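Local coordinates for uracil-DNA glycosylase (Sulfolobus tokodaii str. 7, PDB 4ZBY), which belongs to the uracil-DNA glycosylase superfamily, an alpha/beta fold built round a mixed sheet, and holds an iron/sulfur cluster and a bound uracil, at residues K15-W20 with E96-A101; F22-V27 with N47-G52; G41-E46 with C86-N91. All blocks are in the same frame, centred on the assembly; numbering follows the deposited sequence. Where two conformers were deposited one is given.

Contact 1. Residues K15-W20 with E96-A101. With SF4 (iron/sulfur cluster), chain B.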
loop_
_atom_site.group_PDB
_atom_site.type_symbol
_atom_site.label_atom_id
_atom_site.label_comp_id
_atom_site.label_asym_id
_atom_site.label_seq_id
_atom_site.Cartn_x
_atom_site.Cartn_y
_atom_site.Cartn_z
ATOM N N LYS A 15 -12.460 -15.592 -5.558
ATOM C CA LYS A 15 -11.986 -16.212 -6.788
ATOM C C LYS A 15 -12.331 -15.355 -7.992
ATOM O O LYS A 15 -12.636 -15.850 -9.069
ATOM C CB LYS A 15 -12.561 -17.621 -6.921
ATOM C CG LYS A 15 -12.191 -18.480 -5.720
ATOM C CD LYS A 15 -12.743 -19.885 -5.798
ATOM C CE LYS A 15 -12.339 -20.675 -4.562
ATOM N NZ LYS A 15 -12.844 -22.078 -4.621
ATOM N N LYS A 16 -12.220 -14.048 -7.818
ATOM C CA LYS A 16 -12.642 -13.103 -8.844
ATOM C C LYS A 16 -11.593 -12.873 -9.930
ATOM O O LYS A 16 -11.911 -12.297 -10.956
ATOM C CB LYS A 16 -13.030 -11.772 -8.203
ATOM C CG LYS A 16 -14.339 -11.840 -7.441
ATOM C CD LYS A 16 -14.623 -10.509 -6.797
ATOM C CE LYS A 16 -16.078 -10.412 -6.410
ATOM N NZ LYS A 16 -16.320 -9.158 -5.651
ATOM N N CYS A 17 -10.353 -13.311 -9.724
ATOM C CA CYS A 17 -9.414 -13.354 -10.843
ATOM C C CYS A 17 -8.604 -14.638 -10.799
ATOM O O CYS A 17 -8.732 -15.421 -9.865
ATOM C CB CYS A 17 -8.491 -12.134 -10.859
ATOM S SG CYS A 17 -7.110 -12.208 -9.723
ATOM N N LYS A 18 -7.793 -14.886 -11.826
ATOM C CA LYS A 18 -7.135 -16.181 -11.914
ATOM C C LYS A 18 -6.048 -16.409 -10.863
ATOM O O LYS A 18 -5.534 -17.521 -10.728
ATOM C CB LYS A 18 -6.544 -16.368 -13.324
ATOM C CG LYS A 18 -5.482 -15.356 -13.685
ATOM C CD LYS A 18 -5.003 -15.540 -15.130
ATOM C CE LYS A 18 -3.975 -14.487 -15.502
ATOM N NZ LYS A 18 -4.490 -13.081 -15.387
ATOM N N LEU A 19 -5.708 -15.386 -10.093
ATOM C CA LEU A 19 -4.650 -15.549 -9.105
ATOM C C LEU A 19 -5.027 -16.484 -7.960
ATOM O O LEU A 19 -4.132 -16.994 -7.270
ATOM C CB LEU A 19 -4.238 -14.196 -8.515
ATOM C CG LEU A 19 -3.613 -13.227 -9.524
ATOM C CD1 LEU A 19 -3.085 -11.940 -8.894
ATOM C CD2 LEU A 19 -2.525 -13.981 -10.313
ATOM N N TRP A 20 -6.326 -16.709 -7.748
ATOM C CA TRP A 20 -6.733 -17.510 -6.598
ATOM C C TRP A 20 -6.163 -18.917 -6.685
ATOM O O TRP A 20 -5.855 -19.516 -5.665
ATOM C CB TRP A 20 -8.268 -17.559 -6.464
ATOM C CG TRP A 20 -8.924 -18.567 -7.387
ATOM C CD1 TRP A 20 -9.394 -18.342 -8.646
ATOM C CD2 TRP A 20 -9.176 -19.949 -7.107
ATOM N NE1 TRP A 20 -9.924 -19.495 -9.169
ATOM C CE2 TRP A 20 -9.804 -20.497 -8.241
ATOM C CE3 TRP A 20 -8.934 -20.774 -6.005
ATOM C CZ2 TRP A 20 -10.188 -21.829 -8.304
ATOM C CZ3 TRP A 20 -9.312 -22.092 -6.071
ATOM C CH2 TRP A 20 -9.938 -22.609 -7.211
ATOM N N GLU A 96 -3.137 -6.407 -15.835
ATOM C CA GLU A 96 -4.079 -5.307 -15.687
ATOM C C GLU A 96 -5.458 -5.845 -15.305
ATOM O O GLU A 96 -6.136 -5.235 -14.481
ATOM C CB GLU A 96 -4.158 -4.454 -16.963
ATOM C CG GLU A 96 -2.960 -3.512 -17.179
ATOM C CD GLU A 96 -2.686 -2.568 -16.003
ATOM O OE1 GLU A 96 -3.641 -2.113 -15.331
ATOM O OE2 GLU A 96 -1.500 -2.279 -15.744
ATOM N N ASP A 97 -5.853 -6.988 -15.864
ATOM C CA ASP A 97 -7.155 -7.556 -15.537
ATOM C C ASP A 97 -7.201 -8.004 -14.073
ATOM O O ASP A 97 -8.276 -8.095 -13.475
ATOM C CB ASP A 97 -7.506 -8.721 -16.467
ATOM C CG ASP A 97 -6.764 -10.005 -16.123
ATOM O OD1 ASP A 97 -5.526 -9.975 -16.049
ATOM O OD2 ASP A 97 -7.419 -11.056 -15.934
ATOM N N GLU A 98 -6.036 -8.270 -13.492
ATOM C CA GLU A 98 -5.988 -8.661 -12.086
ATOM C C GLU A 98 -6.117 -7.419 -11.203
ATOM O O GLU A 98 -6.805 -7.434 -10.181
ATOM C CB GLU A 98 -4.700 -9.445 -11.794
ATOM C CG GLU A 98 -4.704 -10.817 -12.466
ATOM C CD GLU A 98 -3.316 -11.405 -12.671
ATOM O OE1 GLU A 98 -2.313 -10.766 -12.282
ATOM O OE2 GLU A 98 -3.263 -12.532 -13.201
ATOM N N ILE A 99 -5.480 -6.329 -11.612
ATOM C CA ILE A 99 -5.619 -5.076 -10.877
ATOM C C ILE A 99 -7.066 -4.598 -10.968
ATOM O O ILE A 99 -7.652 -4.180 -9.969
ATOM C CB ILE A 99 -4.655 -4.012 -11.410
ATOM C CG1 ILE A 99 -3.223 -4.366 -10.997
ATOM C CG2 ILE A 99 -5.006 -2.610 -10.856
ATOM C CD1 ILE A 99 -2.156 -3.576 -11.732
ATOM N N THR A 100 -7.641 -4.675 -12.163
ATOM C CA THR A 100 -9.036 -4.298 -12.367
ATOM C C THR A 100 -9.977 -5.128 -11.489
ATOM O O THR A 100 -10.914 -4.593 -10.888
ATOM C CB THR A 100 -9.442 -4.438 -13.852
ATOM O OG1 THR A 100 -8.696 -3.500 -14.634
ATOM C CG2 THR A 100 -10.917 -4.158 -14.032
ATOM N N ALA A 101 -9.702 -6.424 -11.371
ATOM C CA ALA A 101 -10.562 -7.321 -10.595
ATOM C C ALA A 101 -10.452 -7.093 -9.096
ATOM O O ALA A 101 -11.444 -7.171 -8.371
ATOM C CB ALA A 101 -10.241 -8.776 -10.916
HETATM FE FE1 SF4 B . -7.834 -11.895 -7.564
HETATM FE FE2 SF4 B . -9.624 -11.995 -5.590
HETATM FE FE3 SF4 B . -7.043 -12.576 -5.080
HETATM FE FE4 SF4 B . -7.774 -10.067 -5.602
HETATM S S1 SF4 B . -8.372 -11.300 -3.789
HETATM S S2 SF4 B . -5.983 -11.129 -6.445
HETATM S S3 SF4 B . -9.437 -10.382 -7.136
HETATM S S4 SF4 B . -8.477 -13.735 -6.471
HETATM O O HOH W 1 -8.072 -13.247 -14.238
#

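Contact 2. Residues F22-V27 with N47-G52. With URA (uracil), chain C.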
loop_
_atom_site.group_PDB
_atom_site.type_symbol
_atom_site.label_atom_id
_atom_site.label_comp_id
_atom_site.label_asym_id
_atom_site.label_seq_id
_atom_site.Cartn_x
_atom_site.Cartn_y
_atom_site.Cartn_z
ATOM N N PHE A 22 -3.377 -20.138 -7.421
ATOM C CA PHE A 22 -1.979 -20.347 -7.062
ATOM C C PHE A 22 -1.713 -20.201 -5.565
ATOM O O PHE A 22 -0.668 -20.638 -5.052
ATOM C CB PHE A 22 -1.090 -19.345 -7.804
ATOM C CG PHE A 22 -1.290 -19.338 -9.291
ATOM C CD1 PHE A 22 -1.021 -20.475 -10.047
ATOM C CD2 PHE A 22 -1.727 -18.187 -9.932
ATOM C CE1 PHE A 22 -1.209 -20.471 -11.433
ATOM C CE2 PHE A 22 -1.909 -18.162 -11.298
ATOM C CZ PHE A 22 -1.648 -19.305 -12.055
ATOM N N ARG A 23 -2.653 -19.588 -4.868
ATOM C CA ARG A 23 -2.344 -19.081 -3.539
ATOM C C ARG A 23 -2.423 -20.134 -2.441
ATOM O O ARG A 23 -3.098 -21.175 -2.562
ATOM C CB ARG A 23 -3.263 -17.895 -3.189
ATOM C CG ARG A 23 -4.632 -18.310 -2.708
ATOM C CD ARG A 23 -5.571 -17.126 -2.520
ATOM N NE ARG A 23 -6.923 -17.635 -2.302
ATOM C CZ ARG A 23 -8.029 -17.069 -2.777
ATOM N NH1 ARG A 23 -7.959 -15.946 -3.490
ATOM N NH2 ARG A 23 -9.210 -17.631 -2.544
ATOM N N THR A 24 -1.692 -19.841 -1.365
ATOM C CA THR A 24 -1.880 -20.512 -0.086
ATOM C C THR A 24 -2.867 -19.670 0.708
ATOM O O THR A 24 -3.896 -20.170 1.153
ATOM C CB THR A 24 -0.569 -20.654 0.697
ATOM O OG1 THR A 24 0.386 -21.337 -0.124
ATOM C CG2 THR A 24 -0.798 -21.506 1.990
ATOM N N ASN A 25 -2.567 -18.385 0.840
ATOM C CA ASN A 25 -3.467 -17.445 1.526
ATOM C C ASN A 25 -3.603 -16.148 0.768
ATOM O O ASN A 25 -2.597 -15.592 0.361
ATOM C CB ASN A 25 -2.954 -17.073 2.919
ATOM C CG ASN A 25 -2.944 -18.231 3.858
ATOM O OD1 ASN A 25 -3.992 -18.651 4.362
ATOM N ND2 ASN A 25 -1.761 -18.767 4.103
ATOM N N ALA A 26 -4.833 -15.659 0.609
ATOM C CA ALA A 26 -5.044 -14.290 0.119
ATOM C C ALA A 26 -4.578 -13.367 1.227
ATOM O O ALA A 26 -4.541 -13.782 2.389
ATOM C CB ALA A 26 -6.516 -14.043 -0.212
ATOM N N VAL A 27 -4.273 -12.114 0.889
ATOM C CA VAL A 27 -3.728 -11.160 1.850
ATOM C C VAL A 27 -4.537 -9.875 1.806
ATOM O O VAL A 27 -4.214 -8.958 1.007
ATOM C CB VAL A 27 -2.232 -10.859 1.535
ATOM C CG1 VAL A 27 -1.618 -9.944 2.567
ATOM C CG2 VAL A 27 -1.411 -12.181 1.453
ATOM N N ASN A 47 6.505 -14.877 1.158
ATOM C CA ASN A 47 6.254 -15.002 2.590
ATOM C C ASN A 47 4.874 -14.493 2.953
ATOM O O ASN A 47 4.219 -15.021 3.858
ATOM C CB ASN A 47 7.319 -14.258 3.395
ATOM C CG ASN A 47 8.697 -14.853 3.208
ATOM O OD1 ASN A 47 9.641 -14.161 2.822
ATOM N ND2 ASN A 47 8.815 -16.149 3.458
ATOM N N GLU A 48 4.426 -13.473 2.243
ATOM C CA GLU A 48 3.081 -12.937 2.455
ATOM C C GLU A 48 2.021 -13.989 2.151
ATOM O O GLU A 48 1.061 -14.155 2.883
ATOM C CB GLU A 48 2.864 -11.697 1.577
ATOM C CG GLU A 48 3.663 -10.480 2.040
ATOM C CD GLU A 48 5.142 -10.583 1.741
ATOM O OE1 GLU A 48 5.551 -11.315 0.788
ATOM O OE2 GLU A 48 5.918 -9.936 2.473
ATOM N N ASP A 49 2.205 -14.691 1.042
ATOM C CA ASP A 49 1.320 -15.770 0.626
ATOM C C ASP A 49 1.282 -16.877 1.674
ATOM O O ASP A 49 0.216 -17.383 2.034
ATOM C CB ASP A 49 1.809 -16.311 -0.736
ATOM C CG ASP A 49 1.019 -17.509 -1.233
ATOM O OD1 ASP A 49 -0.209 -17.423 -1.352
ATOM O OD2 ASP A 49 1.647 -18.544 -1.539
ATOM N N LYS A 50 2.462 -17.263 2.148
ATOM C CA LYS A 50 2.567 -18.317 3.151
ATOM C C LYS A 50 1.855 -17.917 4.435
ATOM O O LYS A 50 1.242 -18.759 5.102
ATOM C CB LYS A 50 4.031 -18.636 3.456
ATOM C CG LYS A 50 4.721 -19.513 2.446
ATOM C CD LYS A 50 6.038 -20.034 3.010
ATOM C CE LYS A 50 6.712 -21.017 2.068
ATOM N NZ LYS A 50 7.513 -20.336 1.007
ATOM N N GLU A 51 1.951 -16.641 4.786
ATOM C CA GLU A 51 1.469 -16.183 6.087
ATOM C C GLU A 51 0.090 -15.547 6.088
ATOM O O GLU A 51 -0.517 -15.432 7.141
ATOM C CB GLU A 51 2.485 -15.199 6.698
ATOM C CG GLU A 51 3.768 -15.899 7.113
ATOM C CD GLU A 51 4.835 -14.949 7.628
ATOM O OE1 GLU A 51 4.501 -14.038 8.418
ATOM O OE2 GLU A 51 6.012 -15.123 7.235
ATOM N N GLY A 52 -0.406 -15.117 4.933
ATOM C CA GLY A 52 -1.663 -14.381 4.868
ATOM C C GLY A 52 -1.585 -12.933 5.354
ATOM O O GLY A 52 -2.593 -12.335 5.727
HETATM N N1 URA C . 5.634 -6.545 -1.834
HETATM C C2 URA C . 4.480 -5.842 -1.844
HETATM O O2 URA C . 4.175 -5.078 -2.742
HETATM N N3 URA C . 3.584 -6.166 -0.904
HETATM C C4 URA C . 3.725 -7.115 0.045
HETATM O O4 URA C . 2.854 -7.253 0.887
HETATM C C5 URA C . 4.945 -7.820 0.032
HETATM C C6 URA C . 5.882 -7.520 -0.898
HETATM O O HOH W 2 0.976 -20.757 -2.668
HETATM O O HOH W 3 -1.197 -14.938 -2.021
#

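Contact 3. Residues G41-E46 with C86-N91. With URA (uracil), chain C; SF4 (iron/sulfur cluster), chain B.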
loop_
_atom_site.group_PDB
_atom_site.type_symbol
_atom_site.label_atom_id
_atom_site.label_comp_id
_atom_site.label_asym_id
_atom_site.label_seq_id
_atom_site.Cartn_x
_atom_site.Cartn_y
_atom_site.Cartn_z
ATOM N N GLY A 41 1.078 -1.403 -1.127
ATOM C CA GLY A 41 2.066 -1.963 -2.036
ATOM C C GLY A 41 1.463 -2.544 -3.299
ATOM O O GLY A 41 0.325 -2.272 -3.668
ATOM N N GLU A 42 2.267 -3.353 -3.982
ATOM C CA GLU A 42 1.888 -3.959 -5.257
ATOM C C GLU A 42 1.039 -5.230 -5.083
ATOM O O GLU A 42 -0.151 -5.266 -5.436
ATOM C CB GLU A 42 3.151 -4.289 -6.057
ATOM C CG GLU A 42 2.870 -5.019 -7.374
ATOM C CD GLU A 42 4.139 -5.437 -8.101
ATOM O OE1 GLU A 42 5.253 -5.067 -7.651
ATOM O OE2 GLU A 42 4.012 -6.143 -9.127
ATOM N N ALA A 43 1.674 -6.270 -4.564
ATOM C CA ALA A 43 1.028 -7.567 -4.375
ATOM C C ALA A 43 1.865 -8.378 -3.403
ATOM O O ALA A 43 3.070 -8.107 -3.231
ATOM C CB ALA A 43 0.858 -8.305 -5.731
ATOM N N PRO A 44 1.250 -9.381 -2.774
ATOM C CA PRO A 44 1.983 -10.282 -1.883
ATOM C C PRO A 44 3.153 -10.961 -2.563
ATOM O O PRO A 44 3.062 -11.359 -3.732
ATOM C CB PRO A 44 0.933 -11.346 -1.503
ATOM C CG PRO A 44 -0.362 -10.735 -1.761
ATOM C CD PRO A 44 -0.194 -9.684 -2.815
ATOM N N GLY A 45 4.243 -11.134 -1.827
ATOM C CA GLY A 45 5.267 -12.045 -2.285
ATOM C C GLY A 45 5.133 -13.411 -1.636
ATOM O O GLY A 45 4.074 -13.780 -1.120
ATOM N N GLU A 46 6.228 -14.165 -1.656
ATOM C CA GLU A 46 6.219 -15.539 -1.181
ATOM C C GLU A 46 5.860 -15.664 0.302
ATOM O O GLU A 46 5.044 -16.511 0.681
ATOM C CB GLU A 46 7.596 -16.184 -1.436
ATOM C CG GLU A 46 7.683 -17.638 -1.046
ATOM C CD GLU A 46 9.048 -18.245 -1.342
ATOM O OE1 GLU A 46 9.956 -17.509 -1.778
ATOM O OE2 GLU A 46 9.205 -19.467 -1.136
ATOM N N CYS A 86 -3.532 -11.259 -3.977
ATOM C CA CYS A 86 -2.955 -12.594 -4.091
ATOM C C CYS A 86 -1.625 -12.535 -4.820
ATOM O O CYS A 86 -1.407 -11.661 -5.639
ATOM C CB CYS A 86 -3.890 -13.544 -4.827
ATOM S SG CYS A 86 -5.432 -13.747 -3.881
ATOM N N ARG A 87 -0.738 -13.457 -4.467
ATOM C CA ARG A 87 0.599 -13.550 -5.086
ATOM C C ARG A 87 0.548 -13.984 -6.543
ATOM O O ARG A 87 0.107 -15.078 -6.850
ATOM C CB ARG A 87 1.462 -14.546 -4.307
ATOM C CG ARG A 87 2.908 -14.642 -4.776
ATOM C CD ARG A 87 3.541 -15.938 -4.297
ATOM N NE ARG A 87 4.979 -15.943 -4.537
ATOM C CZ ARG A 87 5.767 -16.997 -4.343
ATOM N NH1 ARG A 87 7.065 -16.903 -4.587
ATOM N NH2 ARG A 87 5.260 -18.141 -3.902
ATOM N N PRO A 88 1.039 -13.136 -7.447
ATOM C CA PRO A 88 1.099 -13.599 -8.833
ATOM C C PRO A 88 2.147 -14.684 -8.961
ATOM O O PRO A 88 3.121 -14.672 -8.215
ATOM C CB PRO A 88 1.486 -12.339 -9.615
ATOM C CG PRO A 88 1.038 -11.197 -8.727
ATOM C CD PRO A 88 1.286 -11.689 -7.319
ATOM N N PRO A 89 1.931 -15.631 -9.875
ATOM C CA PRO A 89 2.873 -16.723 -10.109
ATOM C C PRO A 89 4.213 -16.237 -10.625
ATOM O O PRO A 89 4.285 -15.185 -11.265
ATOM C CB PRO A 89 2.168 -17.562 -11.185
ATOM C CG PRO A 89 1.331 -16.549 -11.922
ATOM C CD PRO A 89 0.795 -15.684 -10.816
ATOM N N ASN A 90 5.262 -17.000 -10.347
ATOM C CA ASN A 90 6.502 -16.885 -11.131
ATOM C C ASN A 90 7.244 -15.565 -10.914
ATOM O O ASN A 90 8.037 -15.177 -11.772
ATOM C CB ASN A 90 6.215 -17.025 -12.649
ATOM C CG ASN A 90 5.514 -18.317 -13.020
ATOM O OD1 ASN A 90 5.789 -19.374 -12.448
ATOM N ND2 ASN A 90 4.639 -18.253 -14.044
ATOM N N ASN A 91 6.993 -14.894 -9.785
ATOM C CA ASN A 91 7.624 -13.609 -9.425
ATOM C C ASN A 91 7.144 -12.436 -10.314
ATOM O O ASN A 91 7.696 -11.336 -10.248
ATOM C CB ASN A 91 9.168 -13.737 -9.467
ATOM C CG ASN A 91 9.892 -12.596 -8.741
ATOM O OD1 ASN A 91 9.421 -12.094 -7.725
ATOM N ND2 ASN A 91 11.047 -12.189 -9.269
HETATM N N1 URA C . 5.634 -6.545 -1.834
HETATM C C2 URA C . 4.480 -5.842 -1.844
HETATM O O2 URA C . 4.175 -5.078 -2.742
HETATM N N3 URA C . 3.584 -6.166 -0.904
HETATM C C4 URA C . 3.725 -7.115 0.045
HETATM O O4 URA C . 2.854 -7.253 0.887
HETATM C C5 URA C . 4.945 -7.820 0.032
HETATM C C6 URA C . 5.882 -7.520 -0.898
HETATM FE FE1 SF4 B . -7.834 -11.895 -7.564
HETATM FE FE2 SF4 B . -9.624 -11.995 -5.590
HETATM FE FE3 SF4 B . -7.043 -12.576 -5.080
HETATM FE FE4 SF4 B . -7.774 -10.067 -5.602
HETATM S S1 SF4 B . -8.372 -11.300 -3.789
HETATM S S2 SF4 B . -5.983 -11.129 -6.445
HETATM S S3 SF4 B . -9.437 -10.382 -7.136
HETATM S S4 SF4 B . -8.477 -13.735 -6.471
#

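Contact 1. Residues K15-W20 with E96-A101
At the iron/sulfur cluster site, Cys-17 and its neighbours in the loop after helix 4-12 lie against Glu-98 and Ala-101 in the first turns of helix 96-113. Cys-17 SG binds cluster iron FE1 at 2.3 Å, and Cys-17 CB rests on Ala-101 CB, 3.8 Å away. Cys-17 SG also accepts a bond from Leu-19 N at 3.5 Å, with the N-H aimed almost straight at it (163°). Lys-18 reaches the helix: its chain runs extended to CE and then bends at chi4 (-59°), which sets NZ 2.6 Å from Glu-98 OE2. The ammonium comes from above the carboxylate plane, 40° out of it. Lys-18 NZ also makes a longer salt bridge, 3.3 Å, to Asp-97 OD1. A water accepts from Lys-18 N and donates to Asp-97 OD2, a second link to the same aspartate. Leu-19 lies across the Glu-98 carboxylate, CD2 3.3 Å from OE2, while its CD1 faces cluster sulfide S2. Arg-92 pairs with Glu-98 OE2 as well, and Glu-95 N bonds to OE1. With both oxygens engaged by donors, Glu-98 is probably ionised, and the network ties the cysteine loop to the helix beside the cluster.

Contact 2. Residues F22-V27 with N47-G52
Next to the uracil pocket, Asp-49 on the short helix 46-51 receives Thr-24 and Asn-25 from the loop of residues 22-27, beside the iron/sulfur cluster. Its CG stands anti to the backbone N (chi1 176°), which turns the carboxylate off the helix and toward the loop. Thr-24 N donates to Asp-49 OD1 at 2.8 Å with an angle of 158°, arriving on the syn side and 20° out of the carboxylate plane. Asn-25 N adds a weak bond to the same oxygen. Two waters add to it: one donates to both Asp-49 OD2 and Phe-22 O and accepts from Thr-24 OG1, and the other donates to OD1 and to Asn-25 O. The Asn-25 amide reaches the backbone, ND2 bonding to Asp-49 O at 3.2 Å in the carbonyl plane. Beyond it, Asn-25 CB packs 3.6 Å from the CA of Gly-52, the first residue past the helix, with positive phi. Val-27 places CG2 at 3.5 Å from Glu-48 O, the carbonyl that accepts from Gly-52 N. Glu-48 itself bends at CG and brings CD to 3.3 Å from uracil C5, its OE2 held by Val-56 N and Gly-57 N; on the loop, Arg-23 touches the cluster and bonds to Cys-14 O. The Asp-49 carboxylate takes main-chain N-H groups of the loop and the Asn-25 amide gives to a helix carbonyl, so polar groups of both segments are paired beside the turn that carries Glu-48.

Contact 3. Residues G41-E46 with C86-N91
With CG anti to the backbone N in both Glu-46 (chi1 -177°) and Arg-87 (chi1 -175°), two extended side chains run side by side and point the same way. Glu-46 opens helix 46-51, directly after the Gly-Glu-Ala-Pro-Gly loop of residues 41-45, a sequence consistent with the family 4, iron/sulfur-containing members of the uracil-DNA glycosylase superfamily; the arginine follows the cluster ligand Cys-86. Glu-46 CA lies over the centre of the Arg-87 guanidinium face, 3.5 Å above its plane, and CB continues over the same group toward NH1. The carboxylate and guanidinium planes are nearly parallel (9°), yet Glu-46 OE1 sits well out of the guanidinium plane, 4.1 Å from Arg-87 NH1, so the attraction is one of charge alone; OE2 forms its salt bridge with Lys-50.

Closer to the cluster the contact is largely apolar. Pro-44 lays its ring along the Cys-86 peptide, CD 3.7 Å from Cys-86 O, and Ala-43 CB meets Pro-88 CD at 3.8 Å. Pro-44 O takes a CA-H...O contact from Arg-87 CA at 3.6 Å and also lies against Arg-87 CG. The backbone of the same loop also binds the uracil: Glu-42 N donates to its O2 at 2.9 Å, and Ala-43 N adds a weak bond to that oxygen. Gly-45 occupies the N-cap position of helix 46-51. Uracil loop and cluster loop therefore share a proline- and alanine-lined seam, and at its far end Cys-86 SG binds cluster iron FE3 at 2.3 Å.

From the N terminus, the chain leaves helix 4-12 through 15-20, which pairs with helix 96-113 in contact 1, closing the widest loop, inside which contacts 2 and 3 close two smaller ones that cross. Segment 22-27 follows almost at once and is joined by 47-52 in contact 2. Between those two lies 41-46, at the end of strand 37-41, whose partner 86-91 in contact 3 comes after strand 79-82. Leu-19 packs on Cys-86, Pro-88 and Pro-89, while Val-27 rests on Pro-44 and Phe-22 on Pro-89. Contacts 1 and 3 meet at the iron/sulfur cluster, contacts 2 and 3 at the uracil, tying the N-terminal loop to the sheet's connecting loops.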